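Local coordinates for xylosidase (Xanthomonas axonopodis pv. citri, PDB 6XN2), which probably hydrolyses xylo-oligosaccharides as a calcium-containing family 43 glycoside hydrolase, and is captured here with xylose units in its active site, at residues Val302-His308 and Phe321-Val326; Leu33-Ile38 and Tyr354-Ala360. All coordinates share one frame; numbering follows the deposited sequence.

Contact 1 of 2, residues Val302-His308 and Phe321-Val326; sequences VVGWTTH and FYHDSV. With CA (calcium ion), chain D.
Two histidines meet at an angle where 302-308 leans on the strand of 321-326, and H308, besides touching its partner, reaches a calcium ion. CE1 of H323 lies 3.3 Å from CB of H308, and the backbone N of H308 sits over one face of the H323 imidazole. With CG of H308 anti to its own N (chi1 -151°), the ring is carried away from the strand, and NE2 binds the metal in the ring plane at 2.6 Å; five waters and one further atom complete the coordination. The H323 ring is held at both nitrogens: NE2 shares a hydrogen bond of 2.9 Å with OG1 of T306, which meets the ring at its edge, while ND1 pairs with the backbone N of D50. R335 and a water also bond T306 OG1, and with H323 they grip the hydroxyl. A second water, between the two segments, accepts from H308 N, H323 N and T307 OG1, bridging the two backbones without direct pairing. Only at the far end do they bond directly, N of S325 to O of V303 at 2.9 Å. There CB of V303 packs on CG2 of V326 (3.8 Å), and G304 passes its CA 3.6 Å from OG of S325, whose stronger partner is the carbonyl of Q331. D324 OD1 accepts from N of V326, making an Asx turn just where the strand ends, while OD2 forms a salt bridge with K338. H308 also touches bound xylose beside D50 and D170 of its pocket: this is the calcium and xylose-binding pocket at the centre of the five-bladed beta-propeller of family 43.

Contact 2 of 2, residues Leu33-Ile38 and Tyr354-Ala360; sequences LARTAI and YPYGEDA
L33 lays its CB over one face of the Y356 ring, 4.2 Å from the centroid and 25° off the normal, a CH-pi contact at the end of helix 29-36. The N-terminal helix is here docked against a C-terminal loop of the beta-propeller, two ends of the chain drawn together outside the blades. The opposite face of the same ring carries CB of P355, so the phenol is sandwiched between helix and its own turn. L33 reaches further with CD2, which packs on CB of Y356 and, at 3.9 Å, on CB of A360; CB of A37 meets CD1 of the ring at 3.8 Å. The tyrosine hydroxyl goes on inward to D324.

Two successive type I turns, Y354-G357 and G357-A360, fold the loop, and O of P355 and O of Y356 are turned to the helix end. The first turn presents O of P355 to the backbone N of I38, a hydrogen bond of 2.9 Å, while CA of A37 adds a CH···O contact to that oxygen. I38 spreads CG2 and CD1 beside O of Y354. At T36 the hydroxyl stands between the backbone N and carbonyl carbon (chi1 68°), which aims OG1 at the loop, and it donates a short 2.6 Å hydrogen bond to O of Y356, tilted 21° from the carbonyl plane.

In the fold
Contact 1 is almost wholly buried and lies nearer the middle of the propeller, whereas contact 2, about 13 Å away between centres, is partly exposed at its periphery; along the chain the first is nested inside the loop closed by the second. The Y356 phenol spans both, its OH also meeting the backbone N of V303, and CD1 of L33 touches CG2 of V303. The inner contact works through histidines, ordered water and a metal beside the sugar pocket; the outer one relies on aliphatic-aromatic packing and loop carbonyls. Both involve strand 317-324: it forms one side of contact 1, and I38 and P355 of contact 2 touch its Y322.

Contact 1 of 2, residues Val302-His308 and Phe321-Val326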
ATOM      1  N   VAL A 302     -12.700   7.181  -3.104  1.00 27.71           N
ATOM      2  CA  VAL A 302     -13.046   7.358  -1.700  1.00 25.55           C
ATOM      3  C   VAL A 302     -13.025   8.836  -1.324  1.00 29.03           C
ATOM      4  O   VAL A 302     -12.479   9.657  -2.066  1.00 26.81           O
ATOM      5  CB  VAL A 302     -12.074   6.596  -0.782  1.00 27.57           C
ATOM      6  CG1 VAL A 302     -12.214   5.084  -0.982  1.00 27.64           C
ATOM      7  CG2 VAL A 302     -10.638   7.044  -1.055  1.00 28.83           C
ATOM      8  N   VAL A 303     -13.570   9.170  -0.165  1.00 24.99           N
ATOM      9  CA  VAL A 303     -13.547  10.520   0.351  1.00 26.85           C
ATOM     10  C   VAL A 303     -12.126  10.806   0.796  1.00 31.42           C
ATOM     11  O   VAL A 303     -11.519   9.999   1.428  1.00 27.79           O
ATOM     12  CB  VAL A 303     -14.534  10.699   1.517  1.00 30.54           C
ATOM     13  CG1 VAL A 303     -14.278  11.970   2.266  1.00 32.08           C
ATOM     14  CG2 VAL A 303     -15.943  10.682   1.015  1.00 27.49           C
ATOM     15  N   GLY A 304     -11.603  11.966   0.437  1.00 30.03           N
ATOM     16  CA  GLY A 304     -10.238  12.296   0.741  1.00 30.77           C
ATOM     17  C   GLY A 304      -9.427  12.097  -0.519  1.00 27.46           C
ATOM     18  O   GLY A 304      -9.694  11.229  -1.257  1.00 30.83           O
ATOM     19  N   TRP A 305      -8.397  12.875  -0.722  1.00 30.34           N
ATOM     20  CA  TRP A 305      -7.682  12.789  -1.993  1.00 29.07           C
ATOM     21  C   TRP A 305      -7.028  11.425  -2.187  1.00 27.53           C
ATOM     22  O   TRP A 305      -7.144  10.826  -3.255  1.00 29.12           O
ATOM     23  CB  TRP A 305      -6.627  13.885  -2.101  1.00 28.76           C
ATOM     24  CG  TRP A 305      -6.144  14.109  -3.507  1.00 29.66           C
ATOM     25  CD1 TRP A 305      -6.605  15.048  -4.392  1.00 30.89           C
ATOM     26  CD2 TRP A 305      -5.108  13.387  -4.195  1.00 28.14           C
ATOM     27  NE1 TRP A 305      -5.925  14.953  -5.579  1.00 31.28           N
ATOM     28  CE2 TRP A 305      -5.000  13.944  -5.486  1.00 29.74           C
ATOM     29  CE3 TRP A 305      -4.264  12.325  -3.845  1.00 29.80           C
ATOM     30  CZ2 TRP A 305      -4.080  13.478  -6.429  1.00 31.94           C
ATOM     31  CZ3 TRP A 305      -3.349  11.859  -4.785  1.00 30.60           C
ATOM     32  CH2 TRP A 305      -3.267  12.435  -6.062  1.00 29.61           C
ATOM     33  N   THR A 306      -6.356  10.931  -1.155  1.00 26.59           N
ATOM     34  CA  THR A 306      -5.605   9.686  -1.283  1.00 27.61           C
ATOM     35  C   THR A 306      -6.489   8.445  -1.217  1.00 29.67           C
ATOM     36  O   THR A 306      -7.600   8.469  -0.681  1.00 25.86           O
ATOM     37  CB  THR A 306      -4.507   9.564  -0.198  1.00 23.29           C
ATOM     38  OG1 THR A 306      -5.091   9.210   1.064  1.00 26.82           O
ATOM     39  CG2 THR A 306      -3.735  10.866  -0.070  1.00 27.90           C
ATOM     40  N   THR A 307      -5.961   7.347  -1.735  1.00 27.20           N
ATOM     41  CA  THR A 307      -6.586   6.052  -1.687  1.00 25.38           C
ATOM     42  C   THR A 307      -5.462   5.026  -1.590  1.00 28.01           C
ATOM     43  O   THR A 307      -4.528   5.113  -2.297  1.00 23.63           O
ATOM     44  CB  THR A 307      -7.570   5.806  -2.837  1.00 26.47           C
ATOM     45  OG1 THR A 307      -8.217   4.561  -2.661  1.00 25.97           O
ATOM     46  CG2 THR A 307      -6.895   5.822  -4.137  1.00 26.97           C
ATOM     47  N   HIS A 308      -5.560   4.100  -0.655  1.00 27.23           N
ATOM     48  CA  HIS A 308      -4.529   3.116  -0.445  1.00 25.99           C
ATOM     49  C   HIS A 308      -5.158   1.843   0.061  1.00 29.13           C
ATOM     50  O   HIS A 308      -6.142   1.900   0.708  1.00 25.85           O
ATOM     51  CB  HIS A 308      -3.590   3.631   0.600  1.00 28.84           C
ATOM     52  CG  HIS A 308      -2.199   3.140   0.456  1.00 27.02           C
ATOM     53  ND1 HIS A 308      -1.231   3.893  -0.134  1.00 29.39           N
ATOM     54  CD2 HIS A 308      -1.594   2.025   0.894  1.00 28.16           C
ATOM     55  CE1 HIS A 308      -0.098   3.237  -0.107  1.00 33.82           C
ATOM     56  NE2 HIS A 308      -0.295   2.100   0.503  1.00 25.00           N
ATOM     57  N   PHE A 321      -8.843  -4.115   2.122  1.00 26.27           N
ATOM     58  CA  PHE A 321      -8.640  -3.133   3.179  1.00 25.77           C
ATOM     59  C   PHE A 321      -8.302  -1.812   2.524  1.00 28.04           C
ATOM     60  O   PHE A 321      -7.478  -1.764   1.620  1.00 26.52           O
ATOM     61  CB  PHE A 321      -7.529  -3.566   4.131  1.00 26.99           C
ATOM     62  CG  PHE A 321      -7.886  -4.753   4.966  1.00 28.43           C
ATOM     63  CD1 PHE A 321      -7.864  -6.027   4.424  1.00 30.32           C
ATOM     64  CD2 PHE A 321      -8.249  -4.596   6.294  1.00 30.39           C
ATOM     65  CE1 PHE A 321      -8.195  -7.132   5.197  1.00 29.11           C
ATOM     66  CE2 PHE A 321      -8.581  -5.697   7.070  1.00 31.06           C
ATOM     67  CZ  PHE A 321      -8.553  -6.962   6.514  1.00 28.83           C
ATOM     68  N   TYR A 322      -8.947  -0.741   2.958  1.00 24.26           N
ATOM     69  CA  TYR A 322      -8.733   0.546   2.321  1.00 24.59           C
ATOM     70  C   TYR A 322      -8.917   1.628   3.358  1.00 30.03           C
ATOM     71  O   TYR A 322      -9.040   1.323   4.549  1.00 24.80           O
ATOM     72  CB  TYR A 322      -9.684   0.732   1.133  1.00 25.92           C
ATOM     73  CG  TYR A 322     -11.158   0.711   1.485  1.00 26.24           C
ATOM     74  CD1 TYR A 322     -11.808  -0.485   1.787  1.00 27.41           C
ATOM     75  CD2 TYR A 322     -11.911   1.889   1.487  1.00 27.48           C
ATOM     76  CE1 TYR A 322     -13.155  -0.506   2.113  1.00 28.29           C
ATOM     77  CE2 TYR A 322     -13.263   1.878   1.808  1.00 26.80           C
ATOM     78  CZ  TYR A 322     -13.880   0.676   2.116  1.00 31.30           C
ATOM     79  OH  TYR A 322     -15.221   0.657   2.435  1.00 26.82           O
ATOM     80  N   HIS A 323      -8.919   2.886   2.932  1.00 26.56           N
ATOM     81  CA  HIS A 323      -9.203   3.971   3.865  1.00 27.58           C
ATOM     82  C   HIS A 323      -9.983   5.105   3.208  1.00 27.80           C
ATOM     83  O   HIS A 323     -10.068   5.197   1.980  1.00 27.58           O
ATOM     84  CB  HIS A 323      -7.901   4.505   4.498  1.00 26.41           C
ATOM     85  CG  HIS A 323      -7.021   5.283   3.560  1.00 28.82           C
ATOM     86  ND1 HIS A 323      -5.714   4.925   3.299  1.00 27.58           N
ATOM     87  CD2 HIS A 323      -7.248   6.413   2.849  1.00 27.03           C
ATOM     88  CE1 HIS A 323      -5.183   5.794   2.457  1.00 28.87           C
ATOM     89  NE2 HIS A 323      -6.096   6.702   2.161  1.00 26.02           N
ATOM     90  N   ASP A 324     -10.575   5.963   4.028  1.00 26.51           N
ATOM     91  CA  ASP A 324     -11.083   7.233   3.523  1.00 26.54           C
ATOM     92  C   ASP A 324     -11.050   8.287   4.620  1.00 31.56           C
ATOM     93  O   ASP A 324     -10.561   8.037   5.727  1.00 27.93           O
ATOM     94  CB  ASP A 324     -12.495   7.086   2.928  1.00 28.55           C
ATOM     95  CG  ASP A 324     -13.578   6.743   3.962  1.00 30.56           C
ATOM     96  OD1 ASP A 324     -13.433   7.014   5.173  1.00 29.25           O
ATOM     97  OD2 ASP A 324     -14.620   6.211   3.525  1.00 28.00           O
ATOM     98  N   SER A 325     -11.579   9.461   4.311  1.00 25.74           N
ATOM     99  CA  SER A 325     -11.485  10.591   5.221  1.00 29.96           C
ATOM    100  C   SER A 325     -12.835  10.990   5.807  1.00 32.72           C
ATOM    101  O   SER A 325     -13.020  12.135   6.210  1.00 32.53           O
ATOM    102  CB  SER A 325     -10.859  11.784   4.495  1.00 33.41           C
ATOM    103  OG  SER A 325      -9.503  11.529   4.174  1.00 30.45           O
ATOM    104  N   VAL A 326     -13.776  10.051   5.858  1.00 31.96           N
ATOM    105  CA  VAL A 326     -15.129  10.380   6.300  1.00 33.83           C
ATOM    106  C   VAL A 326     -15.148  10.706   7.790  1.00 33.74           C
ATOM    107  O   VAL A 326     -15.743  11.698   8.198  1.00 34.44           O
ATOM    108  CB  VAL A 326     -16.122   9.234   5.992  1.00 32.27           C
ATOM    109  CG1 VAL A 326     -17.457   9.478   6.687  1.00 35.35           C
ATOM    110  CG2 VAL A 326     -16.324   9.108   4.485  1.00 26.61           C
TER
HETATM  111 CA    CA D 401       0.802  -0.243   0.932  1.00 32.72          CA
HETATM  112  O   HOH W   1      -6.894  10.998   1.954  1.00 29.13           O
HETATM  113  O   HOH W   2      -8.519   3.966   0.131  1.00 24.46           O
HETATM  114  O   HOH W   3       2.314  -0.222  -1.222  1.00 23.62           O
HETATM  115  O   HOH W   4       1.899  -2.514   1.560  1.00 28.69           O
HETATM  116  O   HOH W   5       3.214   0.559   1.646  1.00 24.89           O
HETATM  117  O   HOH W   6       0.609   0.224   3.516  1.00 22.45           O
HETATM  118  O   HOH W   7      -0.633  -1.026  -1.147  1.00 29.54           O

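Contact 2 of 2, residues Leu33-Ile38 and Tyr354-Ala360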
ATOM      1  N   LEU A  33     -22.481  10.471   1.612  1.00 38.46           N
ATOM      2  CA  LEU A  33     -21.562   9.366   1.528  1.00 34.20           C
ATOM      3  C   LEU A  33     -21.383   8.662   2.850  1.00 35.41           C
ATOM      4  O   LEU A  33     -21.319   7.476   2.902  1.00 33.43           O
ATOM      5  CB  LEU A  33     -20.246   9.808   0.953  1.00 34.95           C
ATOM      6  CG  LEU A  33     -20.346  10.424  -0.438  1.00 34.67           C
ATOM      7  CD1 LEU A  33     -18.999  10.915  -0.915  1.00 30.72           C
ATOM      8  CD2 LEU A  33     -20.912   9.442  -1.413  1.00 33.05           C
ATOM      9  N   ALA A  34     -21.363   9.407   3.932  1.00 34.19           N
ATOM     10  CA  ALA A  34     -21.234   8.811   5.242  1.00 35.49           C
ATOM     11  C   ALA A  34     -22.415   7.902   5.562  1.00 36.24           C
ATOM     12  O   ALA A  34     -22.244   6.893   6.164  1.00 35.42           O
ATOM     13  CB  ALA A  34     -21.057   9.854   6.311  1.00 37.22           C
ATOM     14  N   ARG A  35     -23.609   8.270   5.142  1.00 32.73           N
ATOM     15  CA  ARG A  35     -24.773   7.467   5.382  1.00 34.77           C
ATOM     16  C   ARG A  35     -24.799   6.193   4.570  1.00 35.43           C
ATOM     17  O   ARG A  35     -25.337   5.221   4.988  1.00 29.33           O
ATOM     18  CB  ARG A  35     -26.011   8.255   5.018  1.00 36.10           C
ATOM     19  CG  ARG A  35     -26.200   9.506   5.804  1.00 38.99           C
ATOM     20  CD  ARG A  35     -27.622   9.966   5.698  1.00 45.79           C
ATOM     21  NE  ARG A  35     -27.786  11.105   4.845  1.00 53.13           N
ATOM     22  CZ  ARG A  35     -28.637  11.187   3.833  1.00 57.86           C
ATOM     23  NH1 ARG A  35     -29.402  10.186   3.474  1.00 53.91           N
ATOM     24  NH2 ARG A  35     -28.681  12.289   3.144  1.00 62.65           N
ATOM     25  N   THR A  36     -24.219   6.215   3.387  1.00 33.28           N
ATOM     26  CA  THR A  36     -24.277   5.016   2.554  1.00 32.16           C
ATOM     27  C   THR A  36     -22.941   4.268   2.471  1.00 30.32           C
ATOM     28  O   THR A  36     -22.825   3.298   1.724  1.00 31.93           O
ATOM     29  CB  THR A  36     -24.760   5.350   1.122  1.00 34.81           C
ATOM     30  OG1 THR A  36     -23.776   6.138   0.440  1.00 31.30           O
ATOM     31  CG2 THR A  36     -26.082   6.126   1.162  1.00 29.97           C
ATOM     32  N   ALA A  37     -21.943   4.702   3.237  1.00 29.58           N
ATOM     33  CA  ALA A  37     -20.667   3.989   3.306  1.00 31.15           C
ATOM     34  C   ALA A  37     -20.876   2.502   3.605  1.00 32.30           C
ATOM     35  O   ALA A  37     -21.669   2.139   4.478  1.00 29.69           O
ATOM     36  CB  ALA A  37     -19.761   4.620   4.362  1.00 33.95           C
ATOM     37  N   ILE A  38     -20.190   1.655   2.866  1.00 30.66           N
ATOM     38  CA  ILE A  38     -20.297   0.232   3.055  1.00 29.55           C
ATOM     39  C   ILE A  38     -19.427  -0.296   4.165  1.00 30.07           C
ATOM     40  O   ILE A  38     -19.528  -1.411   4.530  1.00 30.88           O
ATOM     41  CB  ILE A  38     -20.012  -0.541   1.786  1.00 27.75           C
ATOM     42  CG1 ILE A  38     -18.537  -0.610   1.522  1.00 30.35           C
ATOM     43  CG2 ILE A  38     -20.715   0.087   0.642  1.00 30.22           C
ATOM     44  CD1 ILE A  38     -18.204  -1.378   0.287  1.00 31.91           C
ATOM     45  N   TYR A 354     -17.635  -0.381  -4.567  1.00 33.62           N
ATOM     46  CA  TYR A 354     -18.080   0.991  -4.475  1.00 30.41           C
ATOM     47  C   TYR A 354     -18.240   1.259  -3.005  1.00 30.34           C
ATOM     48  O   TYR A 354     -19.137   0.779  -2.414  1.00 32.83           O
ATOM     49  CB  TYR A 354     -19.370   1.167  -5.272  1.00 32.14           C
ATOM     50  CG  TYR A 354     -19.169   1.040  -6.757  1.00 31.39           C
ATOM     51  CD1 TYR A 354     -19.228  -0.156  -7.365  1.00 34.63           C
ATOM     52  CD2 TYR A 354     -18.863   2.118  -7.526  1.00 34.15           C
ATOM     53  CE1 TYR A 354     -19.008  -0.284  -8.709  1.00 37.59           C
ATOM     54  CE2 TYR A 354     -18.647   1.997  -8.871  1.00 30.49           C
ATOM     55  CZ  TYR A 354     -18.720   0.785  -9.448  1.00 34.68           C
ATOM     56  OH  TYR A 354     -18.521   0.628 -10.772  1.00 37.31           O
ATOM     57  N   PRO A 355     -17.368   2.077  -2.444  1.00 26.41           N
ATOM     58  CA  PRO A 355     -17.271   2.275  -0.992  1.00 30.58           C
ATOM     59  C   PRO A 355     -18.456   3.019  -0.370  1.00 30.17           C
ATOM     60  O   PRO A 355     -18.584   3.000   0.849  1.00 29.31           O
ATOM     61  CB  PRO A 355     -15.980   3.088  -0.834  1.00 30.74           C
ATOM     62  CG  PRO A 355     -15.778   3.758  -2.152  1.00 31.09           C
ATOM     63  CD  PRO A 355     -16.318   2.806  -3.178  1.00 31.70           C
ATOM     64  N   TYR A 356     -19.291   3.668  -1.178  1.00 31.52           N
ATOM     65  CA  TYR A 356     -20.470   4.356  -0.655  1.00 29.83           C
ATOM     66  C   TYR A 356     -21.707   3.889  -1.406  1.00 31.42           C
ATOM     67  O   TYR A 356     -22.740   4.543  -1.370  1.00 28.99           O
ATOM     68  CB  TYR A 356     -20.291   5.880  -0.749  1.00 27.48           C
ATOM     69  CG  TYR A 356     -18.914   6.264  -0.274  1.00 32.68           C
ATOM     70  CD1 TYR A 356     -18.594   6.226   1.081  1.00 28.39           C
ATOM     71  CD2 TYR A 356     -17.913   6.598  -1.179  1.00 29.92           C
ATOM     72  CE1 TYR A 356     -17.324   6.535   1.523  1.00 32.51           C
ATOM     73  CE2 TYR A 356     -16.635   6.902  -0.743  1.00 30.98           C
ATOM     74  CZ  TYR A 356     -16.348   6.871   0.604  1.00 27.18           C
ATOM     75  OH  TYR A 356     -15.078   7.170   1.040  1.00 27.61           O
ATOM     76  N   GLY A 357     -21.600   2.727  -2.046  1.00 33.04           N
ATOM     77  CA  GLY A 357     -22.666   2.207  -2.885  1.00 33.66           C
ATOM     78  C   GLY A 357     -22.455   2.586  -4.342  1.00 37.95           C
ATOM     79  O   GLY A 357     -21.865   3.630  -4.654  1.00 32.23           O
ATOM     80  N   GLU A 358     -22.928   1.742  -5.253  1.00 37.64           N
ATOM     81  CA  GLU A 358     -22.726   2.017  -6.670  1.00 44.57           C
ATOM     82  C   GLU A 358     -23.574   3.208  -7.115  1.00 44.91           C
ATOM     83  O   GLU A 358     -23.224   3.903  -8.064  1.00 49.72           O
ATOM     84  CB  GLU A 358     -23.041   0.784  -7.523  1.00 46.80           C
ATOM     85  CG  GLU A 358     -22.888   1.042  -9.021  1.00 58.97           C
ATOM     86  CD  GLU A 358     -22.912  -0.225  -9.859  1.00 67.40           C
ATOM     87  OE1 GLU A 358     -22.800  -1.330  -9.281  1.00 73.45           O
ATOM     88  OE2 GLU A 358     -23.036  -0.112 -11.096  1.00 69.05           O
ATOM     89  N   ASP A 359     -24.672   3.457  -6.410  1.00 46.68           N
ATOM     90  CA  ASP A 359     -25.580   4.547  -6.768  1.00 50.67           C
ATOM     91  C   ASP A 359     -25.107   5.899  -6.243  1.00 47.59           C
ATOM     92  O   ASP A 359     -25.709   6.928  -6.538  1.00 44.79           O
ATOM     93  CB  ASP A 359     -26.992   4.269  -6.247  1.00 53.84           C
ATOM     94  CG  ASP A 359     -27.667   3.117  -6.970  1.00 67.04           C
ATOM     95  OD1 ASP A 359     -27.173   2.713  -8.047  1.00 66.15           O
ATOM     96  OD2 ASP A 359     -28.697   2.620  -6.463  1.00 74.85           O
ATOM     97  N   ALA A 360     -24.031   5.896  -5.467  1.00 43.59           N
ATOM     98  CA  ALA A 360     -23.565   7.122  -4.836  1.00 41.99           C
ATOM     99  C   ALA A 360     -22.941   8.085  -5.841  1.00 38.28           C
ATOM    100  O   ALA A 360     -22.390   7.675  -6.862  1.00 34.20           O
ATOM    101  CB  ALA A 360     -22.567   6.802  -3.729  1.00 37.48           C
TER